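Local atomic coordinates of halorhodopsin (Halobacterium salinarum, PDB entry 2JAF), a protein that carries retinal as its chromophore and pumps chloride ions across the archaeal membrane with the energy of absorbed light. Residues R24-L29 with Q225-T230; G87-P92 with V102-G107; H95-E100 with G220-Q225. The protein carries 2 engineered substitutions. One frame throughout, in Å; residues are numbered along the deposited sequence.

Contact 1: R24-L29 with Q225-T230; sequences RENALL and QSVGAT. Engineered in segment 225-230: Ala-229 (natural residue Val).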
loop_
_atom_site.group_PDB
_atom_site.type_symbol
_atom_site.label_atom_id
_atom_site.label_comp_id
_atom_site.label_asym_id
_atom_site.label_seq_id
_atom_site.Cartn_x
_atom_site.Cartn_y
_atom_site.Cartn_z
ATOM N N ARG A 24 26.057 -15.361 -9.019
ATOM C CA ARG A 24 25.157 -16.306 -9.653
ATOM C C ARG A 24 25.845 -16.944 -10.854
ATOM O O ARG A 24 26.050 -16.294 -11.880
ATOM C CB ARG A 24 23.864 -15.601 -10.100
ATOM C CG ARG A 24 22.816 -16.544 -10.691
ATOM C CD ARG A 24 21.602 -15.808 -11.276
ATOM N NE ARG A 24 20.726 -15.206 -10.269
ATOM C CZ ARG A 24 20.592 -13.894 -10.084
ATOM N NH1 ARG A 24 21.281 -13.044 -10.837
ATOM N NH2 ARG A 24 19.762 -13.429 -9.155
ATOM N N GLU A 25 26.237 -18.206 -10.699
ATOM C CA GLU A 25 26.877 -18.969 -11.766
ATOM C C GLU A 25 25.981 -20.176 -11.996
ATOM O O GLU A 25 26.320 -21.305 -11.641
ATOM C CB GLU A 25 28.286 -19.429 -11.364
ATOM C CG GLU A 25 29.364 -18.367 -11.536
ATOM C CD GLU A 25 30.769 -18.951 -11.566
ATOM O OE1 GLU A 25 31.718 -18.186 -11.833
ATOM O OE2 GLU A 25 30.929 -20.167 -11.325
ATOM N N ASN A 26 24.825 -19.910 -12.593
ATOM C CA ASN A 26 23.826 -20.932 -12.859
ATOM C C ASN A 26 23.038 -20.452 -14.070
ATOM O O ASN A 26 22.129 -19.631 -13.930
ATOM C CB ASN A 26 22.905 -21.042 -11.642
ATOM C CG ASN A 26 21.875 -22.136 -11.781
ATOM O OD1 ASN A 26 21.494 -22.513 -12.887
ATOM N ND2 ASN A 26 21.398 -22.639 -10.649
ATOM N N ALA A 27 23.387 -20.958 -15.250
ATOM C CA ALA A 27 22.726 -20.551 -16.488
ATOM C C ALA A 27 21.229 -20.827 -16.481
ATOM O O ALA A 27 20.443 -20.030 -16.996
ATOM C CB ALA A 27 23.376 -21.242 -17.682
ATOM N N LEU A 28 20.835 -21.959 -15.908
ATOM C CA LEU A 28 19.425 -22.316 -15.841
ATOM C C LEU A 28 18.680 -21.217 -15.088
ATOM O O LEU A 28 17.661 -20.708 -15.549
ATOM C CB LEU A 28 19.252 -23.663 -15.125
ATOM C CG LEU A 28 17.827 -24.209 -14.971
ATOM C CD1 LEU A 28 17.178 -24.365 -16.341
ATOM C CD2 LEU A 28 17.867 -25.549 -14.246
ATOM N N LEU A 29 19.205 -20.848 -13.928
ATOM C CA LEU A 29 18.603 -19.804 -13.109
ATOM C C LEU A 29 18.635 -18.433 -13.799
ATOM O O LEU A 29 17.613 -17.748 -13.901
ATOM C CB LEU A 29 19.338 -19.724 -11.767
ATOM C CG LEU A 29 18.831 -18.752 -10.700
ATOM C CD1 LEU A 29 17.398 -19.113 -10.277
ATOM C CD2 LEU A 29 19.768 -18.824 -9.503
ATOM N N GLN A 225 14.170 -29.791 -5.839
ATOM C CA GLN A 225 15.132 -29.009 -5.075
ATOM C C GLN A 225 15.957 -28.014 -5.880
ATOM O O GLN A 225 16.802 -27.318 -5.320
ATOM C CB GLN A 225 16.055 -29.954 -4.307
ATOM C CG GLN A 225 15.359 -30.612 -3.126
ATOM C CD GLN A 225 16.233 -31.605 -2.399
ATOM O OE1 GLN A 225 17.459 -31.532 -2.461
ATOM N NE2 GLN A 225 15.604 -32.536 -1.687
ATOM N N SER A 226 15.706 -27.937 -7.183
ATOM C CA SER A 226 16.439 -27.020 -8.051
ATOM C C SER A 226 15.825 -25.624 -8.060
ATOM O O SER A 226 14.679 -25.446 -8.474
ATOM C CB SER A 226 16.483 -27.570 -9.480
ATOM O OG SER A 226 16.913 -26.583 -10.405
ATOM N N VAL A 227 16.590 -24.635 -7.599
ATOM C CA VAL A 227 16.114 -23.257 -7.570
ATOM C C VAL A 227 15.950 -22.766 -9.006
ATOM O O VAL A 227 15.045 -21.983 -9.315
ATOM C CB VAL A 227 17.099 -22.337 -6.795
ATOM C CG1 VAL A 227 18.468 -22.328 -7.475
ATOM C CG2 VAL A 227 16.529 -20.927 -6.701
ATOM N N GLY A 228 16.817 -23.244 -9.890
ATOM C CA GLY A 228 16.720 -22.855 -11.285
ATOM C C GLY A 228 15.413 -23.336 -11.897
ATOM O O GLY A 228 14.784 -22.624 -12.686
ATOM N N ALA A 229 14.999 -24.548 -11.532
ATOM C CA ALA A 229 13.763 -25.120 -12.057
ATOM C C ALA A 229 12.537 -24.395 -11.503
ATOM O O ALA A 229 11.599 -24.094 -12.243
ATOM C CB ALA A 229 13.692 -26.606 -11.724
ATOM N N THR A 230 12.544 -24.127 -10.202
ATOM C CA THR A 230 11.428 -23.427 -9.569
ATOM C C THR A 230 11.285 -22.043 -10.204
ATOM O O THR A 230 10.179 -21.576 -10.476
ATOM C CB THR A 230 11.666 -23.266 -8.047
ATOM O OG1 THR A 230 11.811 -24.559 -7.445
ATOM C CG2 THR A 230 10.494 -22.547 -7.395
HETATM O O HOH W 1 19.412 -25.166 -10.179
#

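Contact 2: G87-P92 with V102-G107; sequences GMIEMP and VRSQWG. With PLM (palmitic acid), chain E.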
loop_
_atom_site.group_PDB
_atom_site.type_symbol
_atom_site.label_atom_id
_atom_site.label_comp_id
_atom_site.label_asym_id
_atom_site.label_seq_id
_atom_site.Cartn_x
_atom_site.Cartn_y
_atom_site.Cartn_z
ATOM N N GLY A 87 17.527 -13.459 -1.411
ATOM C CA GLY A 87 18.254 -13.682 -0.173
ATOM C C GLY A 87 18.369 -15.151 0.181
ATOM O O GLY A 87 17.713 -15.997 -0.420
ATOM N N MET A 88 19.217 -15.457 1.157
ATOM C CA MET A 88 19.402 -16.834 1.590
ATOM C C MET A 88 18.627 -17.018 2.885
ATOM O O MET A 88 18.767 -16.226 3.819
ATOM C CB MET A 88 20.889 -17.133 1.811
ATOM C CG MET A 88 21.737 -17.077 0.548
ATOM S SD MET A 88 21.181 -18.190 -0.765
ATOM C CE MET A 88 21.310 -19.774 0.025
ATOM N N ILE A 89 17.795 -18.051 2.929
ATOM C CA ILE A 89 16.977 -18.330 4.106
ATOM C C ILE A 89 17.287 -19.725 4.636
ATOM O O ILE A 89 17.378 -20.677 3.869
ATOM C CB ILE A 89 15.463 -18.276 3.768
ATOM C CG1 ILE A 89 15.118 -16.983 3.010
ATOM C CG2 ILE A 89 14.652 -18.362 5.053
ATOM C CD1 ILE A 89 15.333 -15.716 3.799
ATOM N N GLU A 90 17.451 -19.845 5.949
ATOM C CA GLU A 90 17.742 -21.138 6.542
ATOM C C GLU A 90 16.448 -21.891 6.818
ATOM O O GLU A 90 15.583 -21.397 7.532
ATOM C CB GLU A 90 18.515 -20.965 7.847
ATOM C CG GLU A 90 18.966 -22.280 8.452
ATOM C CD GLU A 90 19.850 -22.080 9.665
ATOM O OE1 GLU A 90 20.892 -21.404 9.534
ATOM O OE2 GLU A 90 19.501 -22.599 10.745
ATOM N N MET A 91 16.319 -23.090 6.260
ATOM C CA MET A 91 15.108 -23.881 6.466
ATOM C C MET A 91 15.086 -24.497 7.860
ATOM O O MET A 91 16.108 -24.972 8.360
ATOM C CB MET A 91 14.998 -24.968 5.391
ATOM C CG MET A 91 14.841 -24.411 3.985
ATOM S SD MET A 91 13.330 -23.411 3.791
ATOM C CE MET A 91 13.927 -21.760 4.162
ATOM N N PRO A 92 13.913 -24.492 8.510
ATOM C CA PRO A 92 13.695 -25.029 9.861
ATOM C C PRO A 92 13.601 -26.546 9.935
ATOM O O PRO A 92 13.407 -27.213 8.922
ATOM C CB PRO A 92 12.385 -24.370 10.276
ATOM C CG PRO A 92 11.626 -24.360 8.986
ATOM C CD PRO A 92 12.676 -23.880 7.989
ATOM N N VAL A 102 18.774 -21.816 1.591
ATOM C CA VAL A 102 18.223 -21.917 0.247
ATOM C C VAL A 102 18.000 -20.525 -0.330
ATOM O O VAL A 102 17.729 -19.572 0.400
ATOM C CB VAL A 102 16.884 -22.697 0.230
ATOM C CG1 VAL A 102 17.084 -24.082 0.829
ATOM C CG2 VAL A 102 15.819 -21.930 0.979
ATOM N N ARG A 103 18.130 -20.418 -1.647
ATOM C CA ARG A 103 17.945 -19.152 -2.340
ATOM C C ARG A 103 16.457 -18.837 -2.472
ATOM O O ARG A 103 15.700 -19.601 -3.082
ATOM C CB ARG A 103 18.601 -19.240 -3.724
ATOM C CG ARG A 103 18.455 -18.008 -4.595
ATOM C CD ARG A 103 19.096 -18.257 -5.957
ATOM N NE ARG A 103 20.552 -18.263 -5.880
ATOM C CZ ARG A 103 21.316 -17.205 -6.131
ATOM N NH1 ARG A 103 20.762 -16.051 -6.484
ATOM N NH2 ARG A 103 22.634 -17.302 -6.032
ATOM N N SER A 104 16.042 -17.707 -1.901
ATOM C CA SER A 104 14.646 -17.285 -1.948
ATOM C C SER A 104 14.455 -16.040 -2.807
ATOM O O SER A 104 14.967 -14.971 -2.484
ATOM C CB SER A 104 14.133 -17.000 -0.532
ATOM O OG SER A 104 12.816 -16.474 -0.565
ATOM N N GLN A 105 13.721 -16.185 -3.905
ATOM C CA GLN A 105 13.450 -15.061 -4.798
ATOM C C GLN A 105 12.249 -14.331 -4.212
ATOM O O GLN A 105 11.182 -14.267 -4.825
ATOM C CB GLN A 105 13.124 -15.565 -6.211
ATOM C CG GLN A 105 14.224 -16.409 -6.850
ATOM C CD GLN A 105 13.909 -16.808 -8.286
ATOM O OE1 GLN A 105 12.803 -17.257 -8.592
ATOM N NE2 GLN A 105 14.889 -16.660 -9.170
ATOM N N TRP A 106 12.427 -13.781 -3.015
ATOM C CA TRP A 106 11.341 -13.089 -2.335
ATOM C C TRP A 106 10.840 -11.836 -3.040
ATOM O O TRP A 106 9.750 -11.345 -2.740
ATOM C CB TRP A 106 11.723 -12.766 -0.884
ATOM C CG TRP A 106 12.900 -11.862 -0.697
ATOM C CD1 TRP A 106 14.191 -12.235 -0.436
ATOM C CD2 TRP A 106 12.888 -10.431 -0.686
ATOM N NE1 TRP A 106 14.976 -11.126 -0.257
ATOM C CE2 TRP A 106 14.203 -10.003 -0.405
ATOM C CE3 TRP A 106 11.890 -9.466 -0.885
ATOM C CZ2 TRP A 106 14.550 -8.652 -0.317
ATOM C CZ3 TRP A 106 12.235 -8.122 -0.799
ATOM C CH2 TRP A 106 13.556 -7.730 -0.516
ATOM N N GLY A 107 11.630 -11.321 -3.977
ATOM C CA GLY A 107 11.197 -10.153 -4.715
ATOM C C GLY A 107 9.985 -10.494 -5.569
ATOM O O GLY A 107 9.193 -9.619 -5.914
HETATM C C1 PLM E . 15.755 -10.830 3.689
HETATM O O1 PLM E . 16.780 -10.612 3.014
HETATM O O2 PLM E . 15.795 -11.400 4.801
HETATM C C2 PLM E . 14.424 -10.378 3.112
HETATM C C3 PLM E . 13.704 -9.203 3.770
HETATM C C4 PLM E . 12.431 -8.940 2.971
HETATM C C5 PLM E . 11.564 -7.796 3.464
HETATM C C6 PLM E . 12.011 -6.445 2.944
HETATM C C7 PLM E . 10.969 -5.767 2.072
HETATM C C8 PLM E . 11.451 -4.417 1.584
HETATM C C9 PLM E . 10.381 -3.752 0.733
HETATM C CA PLM E . 10.815 -2.391 0.220
HETATM C CB PLM E . 9.779 -1.508 -0.461
HETATM C CC PLM E . 8.588 -1.096 0.387
HETATM C CD PLM E . 7.674 -0.179 -0.402
HETATM C CE PLM E . 6.472 0.239 0.444
HETATM C CF PLM E . 5.238 0.216 -0.450
HETATM C CG PLM E . 3.988 0.607 0.321
#

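Contact 3: H95-E100 with G220-Q225; sequences HALAGE and GLALVQ. With BOG (octyl beta-D-glucopyranoside), chain F.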
loop_
_atom_site.group_PDB
_atom_site.type_symbol
_atom_site.label_atom_id
_atom_site.label_comp_id
_atom_site.label_asym_id
_atom_site.label_seq_id
_atom_site.Cartn_x
_atom_site.Cartn_y
_atom_site.Cartn_z
ATOM N N HIS A 95 11.847 -29.572 7.572
ATOM C CA HIS A 95 11.906 -29.288 6.142
ATOM C C HIS A 95 12.896 -30.252 5.500
ATOM O O HIS A 95 13.857 -30.678 6.142
ATOM C CB HIS A 95 12.352 -27.837 5.914
ATOM C CG HIS A 95 12.309 -27.401 4.481
ATOM N ND1 HIS A 95 13.234 -27.816 3.546
ATOM C CD2 HIS A 95 11.455 -26.578 3.826
ATOM C CE1 HIS A 95 12.953 -27.266 2.378
ATOM N NE2 HIS A 95 11.877 -26.510 2.520
ATOM N N ALA A 96 12.658 -30.600 4.238
ATOM C CA ALA A 96 13.537 -31.522 3.527
ATOM C C ALA A 96 14.985 -31.046 3.531
ATOM O O ALA A 96 15.911 -31.857 3.488
ATOM C CB ALA A 96 13.052 -31.706 2.088
ATOM N N LEU A 97 15.179 -29.732 3.586
ATOM C CA LEU A 97 16.521 -29.156 3.587
ATOM C C LEU A 97 16.805 -28.418 4.892
ATOM O O LEU A 97 17.524 -27.422 4.906
ATOM C CB LEU A 97 16.668 -28.192 2.406
ATOM C CG LEU A 97 16.321 -28.810 1.044
ATOM C CD1 LEU A 97 16.289 -27.742 -0.036
ATOM C CD2 LEU A 97 17.333 -29.888 0.717
ATOM N N ALA A 98 16.229 -28.905 5.986
ATOM C CA ALA A 98 16.425 -28.280 7.289
ATOM C C ALA A 98 17.909 -28.124 7.589
ATOM O O ALA A 98 18.686 -29.043 7.358
ATOM C CB ALA A 98 15.767 -29.124 8.369
ATOM N N GLY A 99 18.295 -26.958 8.096
ATOM C CA GLY A 99 19.688 -26.726 8.433
ATOM C C GLY A 99 20.531 -26.282 7.258
ATOM O O GLY A 99 21.748 -26.140 7.376
ATOM N N GLU A 100 19.884 -26.072 6.117
ATOM C CA GLU A 100 20.582 -25.631 4.916
ATOM C C GLU A 100 20.045 -24.271 4.500
ATOM O O GLU A 100 18.914 -23.914 4.834
ATOM C CB GLU A 100 20.362 -26.621 3.771
ATOM C CG GLU A 100 21.013 -27.982 3.968
ATOM C CD GLU A 100 20.769 -28.907 2.794
ATOM O OE1 GLU A 100 20.932 -28.451 1.642
ATOM O OE2 GLU A 100 20.416 -30.085 3.017
ATOM N N GLY A 220 8.852 -24.978 -0.401
ATOM C CA GLY A 220 7.719 -25.729 0.112
ATOM C C GLY A 220 8.124 -27.136 0.526
ATOM O O GLY A 220 8.919 -27.307 1.452
ATOM N N LEU A 221 7.590 -28.142 -0.162
ATOM C CA LEU A 221 7.901 -29.534 0.146
ATOM C C LEU A 221 9.268 -29.952 -0.385
ATOM O O LEU A 221 9.811 -30.985 0.015
ATOM C CB LEU A 221 6.830 -30.454 -0.446
ATOM C CG LEU A 221 5.391 -30.296 0.063
ATOM C CD1 LEU A 221 4.457 -31.156 -0.777
ATOM C CD2 LEU A 221 5.309 -30.691 1.535
ATOM N N ALA A 222 9.811 -29.152 -1.296
ATOM C CA ALA A 222 11.103 -29.436 -1.909
ATOM C C ALA A 222 11.111 -30.777 -2.655
ATOM O O ALA A 222 12.066 -31.552 -2.563
ATOM C CB ALA A 222 12.217 -29.402 -0.848
ATOM N N LEU A 223 10.031 -31.061 -3.382
ATOM C CA LEU A 223 9.971 -32.286 -4.177
ATOM C C LEU A 223 10.933 -32.027 -5.337
ATOM O O LEU A 223 11.554 -32.946 -5.881
ATOM C CB LEU A 223 8.548 -32.529 -4.692
ATOM C CG LEU A 223 7.461 -32.584 -3.614
ATOM C CD1 LEU A 223 6.148 -33.048 -4.240
ATOM C CD2 LEU A 223 7.868 -33.524 -2.499
ATOM N N VAL A 224 11.037 -30.753 -5.709
ATOM C CA VAL A 224 11.963 -30.297 -6.741
ATOM C C VAL A 224 12.910 -29.392 -5.956
ATOM O O VAL A 224 12.500 -28.350 -5.451
ATOM C CB VAL A 224 11.265 -29.454 -7.835
ATOM C CG1 VAL A 224 12.303 -28.678 -8.625
ATOM C CG2 VAL A 224 10.489 -30.359 -8.784
ATOM N N GLN A 225 14.170 -29.791 -5.839
ATOM C CA GLN A 225 15.132 -29.009 -5.075
ATOM C C GLN A 225 15.957 -28.014 -5.880
ATOM O O GLN A 225 16.802 -27.318 -5.320
ATOM C CB GLN A 225 16.055 -29.954 -4.307
ATOM C CG GLN A 225 15.359 -30.612 -3.126
ATOM C CD GLN A 225 16.233 -31.605 -2.399
ATOM O OE1 GLN A 225 17.459 -31.532 -2.461
ATOM N NE2 GLN A 225 15.604 -32.536 -1.687
HETATM C C1 BOG F . 6.429 -30.719 4.910
HETATM O O1 BOG F . 5.545 -29.917 5.699
HETATM C C2 BOG F . 7.729 -29.916 4.570
HETATM O O2 BOG F . 7.392 -28.717 3.867
HETATM C C3 BOG F . 8.680 -30.818 3.721
HETATM O O3 BOG F . 9.874 -30.111 3.392
HETATM C C4 BOG F . 9.016 -32.091 4.535
HETATM O O4 BOG F . 9.894 -32.948 3.797
HETATM C C5 BOG F . 7.698 -32.859 4.889
HETATM O O5 BOG F . 6.800 -31.968 5.634
HETATM C C6 BOG F . 8.005 -34.117 5.720
HETATM O O6 BOG F . 8.332 -33.801 7.078
HETATM C "C1'" BOG F . 4.336 -30.601 6.031
HETATM C "C2'" BOG F . 3.261 -29.600 6.363
HETATM C "C3'" BOG F . 2.299 -29.525 5.208
HETATM C "C4'" BOG F . 1.173 -28.542 5.453
HETATM C "C5'" BOG F . 0.230 -28.498 4.258
HETATM C "C6'" BOG F . -0.678 -27.282 4.336
HETATM C "C7'" BOG F . -1.621 -27.208 3.169
HETATM C "C8'" BOG F . -2.501 -25.986 3.290
#

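Contact 1: R24-L29 with Q225-T230
Leu-28 and Leu-29, in the first turn of helix 27-50, close over the backbone of Gly-228, and the apolar part of the contact rests on this pair. Leu-28 sets CG against the glycine carbonyl carbon, 4.0 Å from Gly-228 C, and its CD2 lies near the backbone N of Ala-229, an engineered residue (valine in the natural sequence). Leu-29 comes in along the flank: with CG anti to the backbone N (chi1 -176°), its CD1 reaches Val-227 O at 3.8 Å and also touches Gly-228 CA. The same methyl meets Val-227 CG2 at 4.1 Å, an apolar methyl pair. The backbones approach to 4.0 Å between Leu-29 CA and Gly-228 CA, on the side where a side chain of residue 228 would point and would press tightly on Leu-28 CG.

The polar part consists of two N-caps joined by a water. Asn-26 OD1 accepts from Leu-29 N at 3.0 Å, the N-H almost straight at 169° although it arrives from above the amide plane. Ser-226 OG accepts from Ala-229 N, also at 3.0 Å, and caps the other helix. No direct hydrogen bond crosses the contact; instead one water accepts from Asn-26 ND2 and Gly-228 N and is hydrogen-bonded to Ser-226 OG at 2.9 Å, tying each capping side chain to the other. At the second helix start, Ser-226 O is gripped from opposite faces by Thr-230 N and Thr-230 OG1.

Such paired N-caps, set over glycine-mediated close packing, join the beginnings of the first and last long transmembrane helices in this seven-helix, bacteriorhodopsin-like bundle.

Contact 2: G87-P92 with V102-G107
Gly-87 O receives the shortest bond of the contact, from Ser-104 N at 2.8 Å, with the N-H bent only slightly (172°). Gly-87 N returns a longer bond to Ser-104 O, 3.2 Å, completing one hydrogen-bonded pair. Ile-89 and Val-102 form the next: Ile-89 N gives to Val-102 O at 3.0 Å, while Val-102 N gives to Ile-89 O at 2.9 Å. Between them Met-88 faces Arg-103 as a non-hydrogen-bonded pair, and Met-88 CA adds a CA-H...O contact to Val-102 O.

The side chains divide between the two faces. On that of Met-88 and Arg-103, the methionine is bent at both chi2 (-57°) and chi3 (-60°), which folds its thioether back over the neighbouring strand; CE comes to 3.4 Å from Val-102 C and SD lies against Arg-103 CA. On the other face Ile-89 CG1 rests on Ser-104 CB at 3.7 Å, and Ser-104 OG is hydrogen-bonded to Glu-219. Farther along, the Met-91 chain crosses Val-102 at about a right angle, its CE 3.7 Å from Val-102 CG2.

Past the Gly-87/Ser-104 end of the strands, the Trp-106 indole comes close to Gly-87 N, and palmitic acid runs over one of its faces, with PLM C2 3.5 Å from Trp-106 NE1. The helix 131-153 residues Leu-149 and Met-153 also touch this indole. Two antiparallel strands paired in this way make a beta hairpin, here the one preceding helix 106-127 in the bacteriorhodopsin-like fold.

Contact 3: H95-E100 with G220-Q225
Gly-220 O lies 3.2 Å from His-95 NE2, at an angle too poor for a hydrogen bond and oblique to the ring. A bound octyl glucoside uses the same oxygen: BOG O2 donates to Gly-220 O at 3.2 Å. At Leu-221 the sugar is met twice, for CD2 lies beside BOG C1 and the carbonyl O takes a weak bond from BOG O3. That sugar hydroxyl in turn accepts from Ala-96 N at 3.0 Å and sits over one face of the His-95 ring, near its rim, so the detergent spans both segments.

Ala-222 then turns its methyl toward the opposing loop. Its CB meets Ala-96 CB at 3.8 Å and His-95 CE1 at 3.9 Å, with Leu-97 CD1 a more distant neighbour. Within segment 95-100, Leu-97 N donates to His-95 ND1 at 2.7 Å, nearly in the ring plane and almost straight (168°); NE2 makes a weak hydrogen bond to Val-218 O, just before Gly-220. Together these should limit rotation of the ring, the ND1 bond being the stronger.

At the end of the segment, Gln-225 extends beyond CG (chi2 177°), carrying its terminal amide to Leu-97. The two side chains cross obliquely, and Leu-97 CD2 lies 3.6 Å from Gln-225 OE1.

Across the contact, two irregular loops meet without a direct hydrogen bond: one, containing overlapping type I (His-95 to Ala-98) and type II (Leu-97 to Glu-100) beta turns, connects the hairpin strands 87-90 and 101-104, and the other links helices 193-216 and 227-255 of the seven-helix retinal-protein fold.

How the contacts relate
All three contacts gather at one end of the helical bundle, their centres 11 to 15 Å apart. Contacts 2 and 3 share the hairpin: its strands pair in contact 2, its connecting loop serves contact 3, and Met-91 makes probable backbone hydrogen bonds to Gly-99 and Glu-100. Contact 1 meets contact 2 where Leu-29 and Val-227 pack on Arg-103 CD, and shares Gln-225 with contact 3. Along the chain, contacts 2 and 3 interleave, and both nest inside the loop closed by contact 1. Together they connect the hairpin to the first and last long helices and to the loop preceding the latter, so that hairpin and loop cover one end of the bundle.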